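Local coordinates for protein probable glutamine synthetase (Pseudomonas aeruginosa, PDB 4HPP) that is a probable glutamine synthetase, built as a multi-subunit assembly from an N-terminal beta domain and a larger catalytic domain, at residues Q5-V13 and R24-Q34; P248-L259 and P324-E332. All coordinates share one frame; numbering follows the deposited sequence.

Interaction 1 comes first along the chain. It pairs strands 9-15 and 21-27 as a beta hairpin at one edge of the five-stranded sheet of the N-terminal domain and adds the short helix 31-35. Interaction 2 belongs to the catalytic domain, where the loop between strand 235-243 and helix 261-281 packs on the chain leading into strand 330-336. The two share no strand or sheet: their centres are about 45 Å apart, on opposite sides of the chain's centre. A second subunit packs against interaction 1, which thus lies at a subunit interface, whereas no other chain of the assembly touches the segments of interaction 2, whose Asn330 side chain is about 13 Å from the bound magnesium ion and glutamic acid.

Interaction 1 (Q5-V13 and R24-Q34)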
# COMPACT_ATOMS: atom_id res chain seq x y z
N GLN A 5 6.76 10.86 -25.52
CA GLN A 5 7.53 9.63 -25.39
C GLN A 5 9.00 9.92 -25.03
O GLN A 5 9.59 10.92 -25.48
CB GLN A 5 7.55 8.89 -26.74
CG GLN A 5 6.19 8.65 -27.40
CD GLN A 5 5.32 7.70 -26.58
OE1 GLN A 5 4.16 7.99 -26.34
NE2 GLN A 5 5.89 6.57 -26.14
N PRO A 6 9.59 9.05 -24.20
CA PRO A 6 11.04 8.91 -23.99
C PRO A 6 11.75 8.61 -25.29
O PRO A 6 11.18 7.96 -26.17
CB PRO A 6 11.16 7.71 -23.05
CG PRO A 6 9.76 7.31 -22.69
CD PRO A 6 8.82 8.36 -23.14
N VAL A 7 12.96 9.10 -25.48
CA VAL A 7 13.63 8.85 -26.74
C VAL A 7 14.07 7.39 -26.78
O VAL A 7 14.42 6.82 -25.76
CB VAL A 7 14.74 9.95 -27.03
CG1 VAL A 7 15.77 9.52 -28.05
CG2 VAL A 7 14.11 11.25 -27.54
N ARG A 8 13.99 6.74 -27.93
CA ARG A 8 14.52 5.41 -28.05
C ARG A 8 16.00 5.58 -28.31
O ARG A 8 16.38 6.27 -29.28
CB ARG A 8 13.84 4.66 -29.20
CG ARG A 8 14.52 3.33 -29.55
CD ARG A 8 13.74 2.70 -30.69
NE ARG A 8 14.12 1.34 -31.05
CZ ARG A 8 13.30 0.29 -30.98
NH1 ARG A 8 12.06 0.44 -30.53
NH2 ARG A 8 13.71 -0.93 -31.38
N LEU A 9 16.82 4.96 -27.44
CA LEU A 9 18.29 4.94 -27.59
C LEU A 9 18.79 3.65 -28.28
O LEU A 9 18.28 2.56 -28.04
CB LEU A 9 18.97 5.17 -26.24
CG LEU A 9 18.39 6.45 -25.56
CD1 LEU A 9 18.85 6.60 -24.10
CD2 LEU A 9 18.68 7.77 -26.32
N VAL A 10 19.77 3.78 -29.17
CA VAL A 10 20.37 2.63 -29.76
C VAL A 10 21.77 2.50 -29.19
O VAL A 10 22.51 3.48 -29.17
CB VAL A 10 20.41 2.76 -31.31
CG1 VAL A 10 21.18 1.59 -31.87
CG2 VAL A 10 19.00 2.75 -31.85
N SER A 11 22.14 1.32 -28.71
CA SER A 11 23.51 1.10 -28.30
C SER A 11 24.40 0.45 -29.35
O SER A 11 23.96 -0.41 -30.08
CB SER A 11 23.56 0.29 -27.01
OG SER A 11 23.42 1.11 -25.86
N PHE A 12 25.66 0.88 -29.44
CA PHE A 12 26.73 0.12 -30.08
C PHE A 12 27.51 -0.59 -28.94
O PHE A 12 27.99 0.05 -27.99
CB PHE A 12 27.71 1.03 -30.86
CG PHE A 12 27.08 1.87 -31.93
CD1 PHE A 12 25.86 1.51 -32.54
CD2 PHE A 12 27.73 3.03 -32.39
CE1 PHE A 12 25.30 2.29 -33.54
CE2 PHE A 12 27.15 3.83 -33.42
CZ PHE A 12 25.93 3.46 -33.97
N VAL A 13 27.63 -1.92 -29.06
CA VAL A 13 28.33 -2.73 -28.09
C VAL A 13 29.54 -3.49 -28.60
O VAL A 13 29.68 -3.78 -29.79
CB VAL A 13 27.37 -3.73 -27.43
CG1 VAL A 13 26.21 -2.99 -26.81
CG2 VAL A 13 26.86 -4.75 -28.43
N ARG A 24 27.81 2.42 -25.96
CA ARG A 24 27.41 3.81 -25.85
C ARG A 24 26.17 3.94 -26.66
O ARG A 24 26.01 3.20 -27.63
CB ARG A 24 28.44 4.69 -26.53
CG ARG A 24 29.65 4.93 -25.69
CD ARG A 24 30.63 5.85 -26.37
NE ARG A 24 31.93 5.69 -25.75
CZ ARG A 24 32.97 6.44 -26.06
NH1 ARG A 24 32.81 7.37 -26.99
NH2 ARG A 24 34.16 6.24 -25.46
N SER A 25 25.31 4.90 -26.35
CA SER A 25 24.07 4.93 -27.10
C SER A 25 23.75 6.31 -27.65
O SER A 25 24.32 7.33 -27.20
CB SER A 25 22.92 4.39 -26.25
OG SER A 25 22.51 5.37 -25.32
N LEU A 26 22.86 6.32 -28.63
CA LEU A 26 22.47 7.55 -29.35
C LEU A 26 20.98 7.57 -29.64
O LEU A 26 20.34 6.52 -29.60
CB LEU A 26 23.21 7.66 -30.65
CG LEU A 26 23.28 6.36 -31.43
CD1 LEU A 26 22.86 6.52 -32.90
CD2 LEU A 26 24.72 5.88 -31.35
N PRO A 27 20.41 8.75 -29.91
CA PRO A 27 18.97 8.72 -30.24
C PRO A 27 18.74 8.00 -31.56
O PRO A 27 19.57 8.13 -32.49
CB PRO A 27 18.60 10.22 -30.34
CG PRO A 27 19.68 10.92 -29.56
CD PRO A 27 20.93 10.12 -29.81
N LEU A 28 17.66 7.21 -31.61
CA LEU A 28 17.27 6.50 -32.85
C LEU A 28 17.38 7.38 -34.11
O LEU A 28 17.99 6.98 -35.10
CB LEU A 28 15.87 5.89 -32.74
CG LEU A 28 15.28 5.11 -33.94
CD1 LEU A 28 15.82 3.66 -34.04
CD2 LEU A 28 13.75 5.21 -33.92
N ALA A 29 16.89 8.61 -34.05
CA ALA A 29 16.90 9.47 -35.25
C ALA A 29 18.26 9.60 -35.86
O ALA A 29 18.36 10.00 -37.01
CB ALA A 29 16.36 10.87 -34.95
N THR A 30 19.30 9.30 -35.08
CA THR A 30 20.68 9.59 -35.52
C THR A 30 21.34 8.33 -36.04
O THR A 30 22.48 8.36 -36.55
CB THR A 30 21.57 10.18 -34.40
OG1 THR A 30 21.61 9.27 -33.28
CG2 THR A 30 21.08 11.56 -33.93
N LEU A 31 20.64 7.21 -35.93
CA LEU A 31 21.28 5.94 -36.18
C LEU A 31 21.97 5.93 -37.53
O LEU A 31 23.16 5.67 -37.57
CB LEU A 31 20.34 4.73 -35.98
CG LEU A 31 21.14 3.43 -36.25
CD1 LEU A 31 22.22 3.23 -35.18
CD2 LEU A 31 20.18 2.26 -36.20
N GLU A 32 21.24 6.24 -38.61
CA GLU A 32 21.79 6.34 -39.99
C GLU A 32 23.09 7.16 -40.09
O GLU A 32 24.08 6.70 -40.66
CB GLU A 32 20.78 6.94 -40.98
CG GLU A 32 19.58 6.06 -41.34
CD GLU A 32 18.26 6.52 -40.74
OE1 GLU A 32 18.21 6.76 -39.50
OE2 GLU A 32 17.26 6.63 -41.50
N GLU A 33 23.09 8.38 -39.57
CA GLU A 33 24.29 9.19 -39.64
C GLU A 33 25.39 8.48 -38.89
O GLU A 33 26.53 8.45 -39.35
CB GLU A 33 24.09 10.63 -39.14
CG GLU A 33 22.81 10.91 -38.34
CD GLU A 33 21.52 10.89 -39.18
OE1 GLU A 33 21.35 11.80 -40.02
OE2 GLU A 33 20.67 9.98 -39.00
N GLN A 34 25.04 7.86 -37.77
CA GLN A 34 26.05 7.29 -36.87
C GLN A 34 26.71 5.98 -37.33
O GLN A 34 27.90 5.70 -36.98
CB GLN A 34 25.54 7.23 -35.42
CG GLN A 34 25.73 8.52 -34.65
CD GLN A 34 27.06 9.20 -34.95
OE1 GLN A 34 27.06 10.35 -35.39
NE2 GLN A 34 28.19 8.50 -34.76
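Phe12, Leu26 and Leu31 form the tight part of this contact, where a beta hairpin (strands 9-15 and 21-27) meets the start of helix 31-35. Leu26 CD2 lies over one face of the Phe12 ring, 4.0 Å from its centroid, while Leu31 CD1 comes to the ring edge at Phe12 CE1 (3.6 Å). With its CG placed between backbone N and carbonyl carbon (chi1 43°), Leu26 sends that methyl toward the ring. Val10 CG1 also meets Leu31 CD1, at 3.8 Å; a branched valine fits here because its other methyl, CG2, faces Leu28. Beneath, the strands are laced antiparallel: Val10 N donates to Leu26 O (2.8 Å, 165°) and Leu26 N returns the bond to Val10 O.

Packing is looser at the exposed Leu28 side chain, which merely crosses the extended aliphatic chain of Arg8: Arg8 CD and Leu28 CD1 lie 4.1 Å apart, although Leu28 N still binds Arg8 O (2.8 Å). The Arg8 guanidinium forms salt bridges with Glu79 and Asp90. On the sheet face opposite Val10, Phe12 and Leu26, Ser25 OG bonds to Gln153 NE2 and Phe177 O of the second subunit. One face thus joins hairpin to helix through apolar side chains; the other meets the neighbouring subunit, with a serine hydroxyl as polar link beside apolar packing.

Interaction 2 (P248-L259 and P324-E332); sequences PLLYEPGRPNDL and PLGKQYNLE
Tyr251 and Tyr329 meet at the apolar centre of this contact, in the catalytic domain of the glutamine synthetase fold, where the loop before helix 261-281 folds against the approach to strand 330-336. Tyr251 CB makes a CH-pi contact over one face of the Tyr329 ring, 3.7 Å from its centroid. The two rings are inclined at 43°, neither stacked nor edge-to-face. Tyr329 reaches into the loop because its CG is anti to the backbone N (chi1 -174°), and its ring is long enough to touch Leu250, Tyr251 and Asp258.

Tyr251 is itself sandwiched: Gly326 CA makes a CH-pi contact over one face, 3.8 Å from the ring centroid, and Pro253 CD covers the opposite one. Glycine suits this position doubly, since a CB would collide with Tyr251 CE1 and, at these backbone angles (phi 106°), would also press against the preceding carbonyl O. Pro248 CB lies 3.6 Å from Gly326 O, at the outer side of the contact. Around Tyr329, Leu250 CB lies by CD2 of the ring and Leu259 CD1 by the hydroxyl.

Farther out the contact turns polar. Asn330 points away from the loop, and its OD1 is hydrogen-bonded to His238 ND1 of the neighbouring strand 235-243. Gln328 NE2 donates to Pro324 O, within its own segment, from above the carbonyl plane. At the ring's far end, Tyr329 OH makes a weak, 3.5 Å hydrogen bond to Asn257 O.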
# COMPACT_ATOMS: atom_id res chain seq x y z
N PRO A 248 27.30 -32.19 -44.32
CA PRO A 248 28.00 -32.31 -43.03
C PRO A 248 29.31 -33.05 -43.25
O PRO A 248 29.32 -34.09 -43.86
CB PRO A 248 27.04 -33.18 -42.21
CG PRO A 248 26.39 -34.06 -43.25
CD PRO A 248 26.16 -33.13 -44.42
N LEU A 249 30.41 -32.49 -42.78
CA LEU A 249 31.73 -33.01 -43.08
C LEU A 249 32.37 -33.59 -41.83
O LEU A 249 33.49 -34.12 -41.87
CB LEU A 249 32.63 -31.91 -43.67
CG LEU A 249 32.34 -31.25 -45.04
CD1 LEU A 249 33.02 -29.89 -45.14
CD2 LEU A 249 32.77 -32.13 -46.22
N LEU A 250 31.67 -33.50 -40.71
CA LEU A 250 32.13 -34.11 -39.49
C LEU A 250 31.73 -35.57 -39.49
O LEU A 250 32.34 -36.38 -38.79
CB LEU A 250 31.48 -33.44 -38.28
CG LEU A 250 32.24 -32.31 -37.61
CD1 LEU A 250 31.71 -32.08 -36.21
CD2 LEU A 250 33.74 -32.59 -37.55
N TYR A 251 30.69 -35.90 -40.25
CA TYR A 251 30.01 -37.18 -40.04
C TYR A 251 29.98 -38.18 -41.21
O TYR A 251 29.69 -37.82 -42.36
CB TYR A 251 28.62 -36.92 -39.46
CG TYR A 251 27.51 -37.87 -39.84
CD1 TYR A 251 26.83 -37.74 -41.05
CD2 TYR A 251 27.08 -38.86 -38.94
CE1 TYR A 251 25.78 -38.59 -41.39
CE2 TYR A 251 26.04 -39.72 -39.25
CZ TYR A 251 25.40 -39.57 -40.48
OH TYR A 251 24.37 -40.41 -40.81
N GLU A 252 30.28 -39.43 -40.87
CA GLU A 252 30.39 -40.54 -41.81
C GLU A 252 29.94 -41.86 -41.19
O GLU A 252 30.73 -42.50 -40.48
CB GLU A 252 31.84 -40.72 -42.21
CG GLU A 252 32.20 -40.27 -43.60
CD GLU A 252 33.46 -40.97 -44.04
OE1 GLU A 252 34.57 -40.42 -43.84
OE2 GLU A 252 33.34 -42.12 -44.52
N PRO A 253 28.69 -42.29 -41.49
CA PRO A 253 28.20 -43.55 -40.91
C PRO A 253 29.24 -44.65 -41.07
O PRO A 253 30.08 -44.56 -41.97
CB PRO A 253 26.97 -43.89 -41.78
CG PRO A 253 26.55 -42.60 -42.39
CD PRO A 253 27.78 -41.75 -42.52
N GLY A 254 29.23 -45.65 -40.19
CA GLY A 254 30.02 -46.85 -40.45
C GLY A 254 31.51 -46.73 -40.18
O GLY A 254 32.13 -47.70 -39.75
N ARG A 255 32.08 -45.55 -40.43
CA ARG A 255 33.30 -45.15 -39.71
C ARG A 255 32.88 -44.99 -38.23
O ARG A 255 31.78 -44.49 -37.95
CB ARG A 255 33.94 -43.88 -40.30
CG ARG A 255 35.48 -43.92 -40.30
CD ARG A 255 36.12 -42.59 -40.66
NE ARG A 255 37.36 -42.34 -39.89
CZ ARG A 255 38.57 -42.10 -40.42
NH1 ARG A 255 38.77 -42.08 -41.74
NH2 ARG A 255 39.61 -41.86 -39.63
N PRO A 256 33.71 -45.45 -37.27
CA PRO A 256 33.13 -45.61 -35.96
C PRO A 256 32.77 -44.24 -35.33
O PRO A 256 33.33 -43.22 -35.74
CB PRO A 256 34.22 -46.34 -35.18
CG PRO A 256 35.50 -45.94 -35.83
CD PRO A 256 35.19 -45.54 -37.24
N ASN A 257 31.83 -44.22 -34.36
CA ASN A 257 31.26 -42.96 -33.85
C ASN A 257 30.45 -42.20 -34.91
O ASN A 257 29.58 -41.41 -34.56
CB ASN A 257 32.32 -42.01 -33.29
CG ASN A 257 33.05 -42.58 -32.08
OD1 ASN A 257 32.54 -43.47 -31.38
ND2 ASN A 257 34.24 -42.05 -31.82
N ASP A 258 30.71 -42.49 -36.19
CA ASP A 258 30.14 -41.79 -37.37
C ASP A 258 30.96 -40.53 -37.65
O ASP A 258 30.49 -39.61 -38.32
CB ASP A 258 28.63 -41.48 -37.23
CG ASP A 258 27.79 -42.73 -36.99
OD1 ASP A 258 28.05 -43.79 -37.62
OD2 ASP A 258 26.86 -42.64 -36.17
N LEU A 259 32.19 -40.54 -37.13
CA LEU A 259 33.15 -39.45 -37.26
C LEU A 259 33.96 -39.58 -38.55
O LEU A 259 34.44 -40.66 -38.87
CB LEU A 259 34.10 -39.46 -36.05
CG LEU A 259 34.90 -38.20 -35.74
CD1 LEU A 259 34.13 -36.92 -36.02
CD2 LEU A 259 35.37 -38.21 -34.29
N PRO A 324 15.98 -35.58 -40.17
CA PRO A 324 17.08 -36.39 -40.77
C PRO A 324 18.46 -36.38 -40.04
O PRO A 324 18.75 -35.48 -39.23
CB PRO A 324 17.20 -35.87 -42.22
CG PRO A 324 16.59 -34.51 -42.19
CD PRO A 324 15.55 -34.50 -41.11
N LEU A 325 19.29 -37.37 -40.35
CA LEU A 325 20.49 -37.70 -39.57
C LEU A 325 21.79 -37.06 -40.13
O LEU A 325 22.02 -37.07 -41.34
CB LEU A 325 20.66 -39.25 -39.44
CG LEU A 325 19.70 -40.19 -38.67
CD1 LEU A 325 18.39 -40.46 -39.41
CD2 LEU A 325 20.37 -41.52 -38.35
N GLY A 326 22.63 -36.51 -39.27
CA GLY A 326 23.91 -35.99 -39.74
C GLY A 326 23.98 -34.49 -39.80
O GLY A 326 24.97 -33.90 -39.37
N LYS A 327 22.96 -33.85 -40.34
CA LYS A 327 22.76 -32.40 -40.17
C LYS A 327 22.76 -32.05 -38.67
O LYS A 327 23.19 -30.97 -38.27
CB LYS A 327 21.46 -31.90 -40.85
CG LYS A 327 21.56 -31.56 -42.35
CD LYS A 327 22.63 -30.51 -42.69
CE LYS A 327 22.12 -29.36 -43.57
NZ LYS A 327 21.76 -29.71 -44.98
N GLN A 328 22.29 -32.98 -37.84
CA GLN A 328 22.17 -32.75 -36.40
C GLN A 328 23.38 -33.32 -35.65
O GLN A 328 23.48 -33.22 -34.43
CB GLN A 328 20.86 -33.35 -35.85
CG GLN A 328 20.51 -34.69 -36.48
CD GLN A 328 19.73 -35.62 -35.57
OE1 GLN A 328 20.14 -35.86 -34.43
NE2 GLN A 328 18.64 -36.20 -36.09
N TYR A 329 24.30 -33.93 -36.39
CA TYR A 329 25.53 -34.47 -35.83
C TYR A 329 26.52 -33.35 -35.56
O TYR A 329 26.82 -32.50 -36.43
CB TYR A 329 26.15 -35.47 -36.79
CG TYR A 329 27.34 -36.18 -36.23
CD1 TYR A 329 27.21 -37.45 -35.62
CD2 TYR A 329 28.62 -35.61 -36.33
CE1 TYR A 329 28.32 -38.12 -35.13
CE2 TYR A 329 29.73 -36.27 -35.85
CZ TYR A 329 29.58 -37.52 -35.25
OH TYR A 329 30.71 -38.12 -34.78
N ASN A 330 27.03 -33.35 -34.34
CA ASN A 330 27.91 -32.30 -33.94
C ASN A 330 28.79 -32.76 -32.79
O ASN A 330 28.62 -33.88 -32.28
CB ASN A 330 27.11 -31.02 -33.60
CG ASN A 330 26.37 -31.10 -32.27
OD1 ASN A 330 26.99 -31.05 -31.18
ND2 ASN A 330 25.05 -31.19 -32.35
N LEU A 331 29.71 -31.88 -32.41
CA LEU A 331 30.56 -32.07 -31.26
C LEU A 331 30.44 -30.93 -30.25
O LEU A 331 30.58 -29.73 -30.55
CB LEU A 331 32.02 -32.23 -31.72
CG LEU A 331 32.36 -33.53 -32.49
CD1 LEU A 331 33.21 -33.23 -33.71
CD2 LEU A 331 33.12 -34.43 -31.55
N GLU A 332 30.24 -31.34 -29.02
CA GLU A 332 30.04 -30.49 -27.91
C GLU A 332 31.29 -30.41 -27.00
O GLU A 332 31.70 -31.42 -26.38
CB GLU A 332 28.85 -31.05 -27.14
CG GLU A 332 28.87 -30.77 -25.66
CD GLU A 332 27.50 -30.86 -25.05
OE1 GLU A 332 26.64 -29.98 -25.32
OE2 GLU A 332 27.28 -31.79 -24.27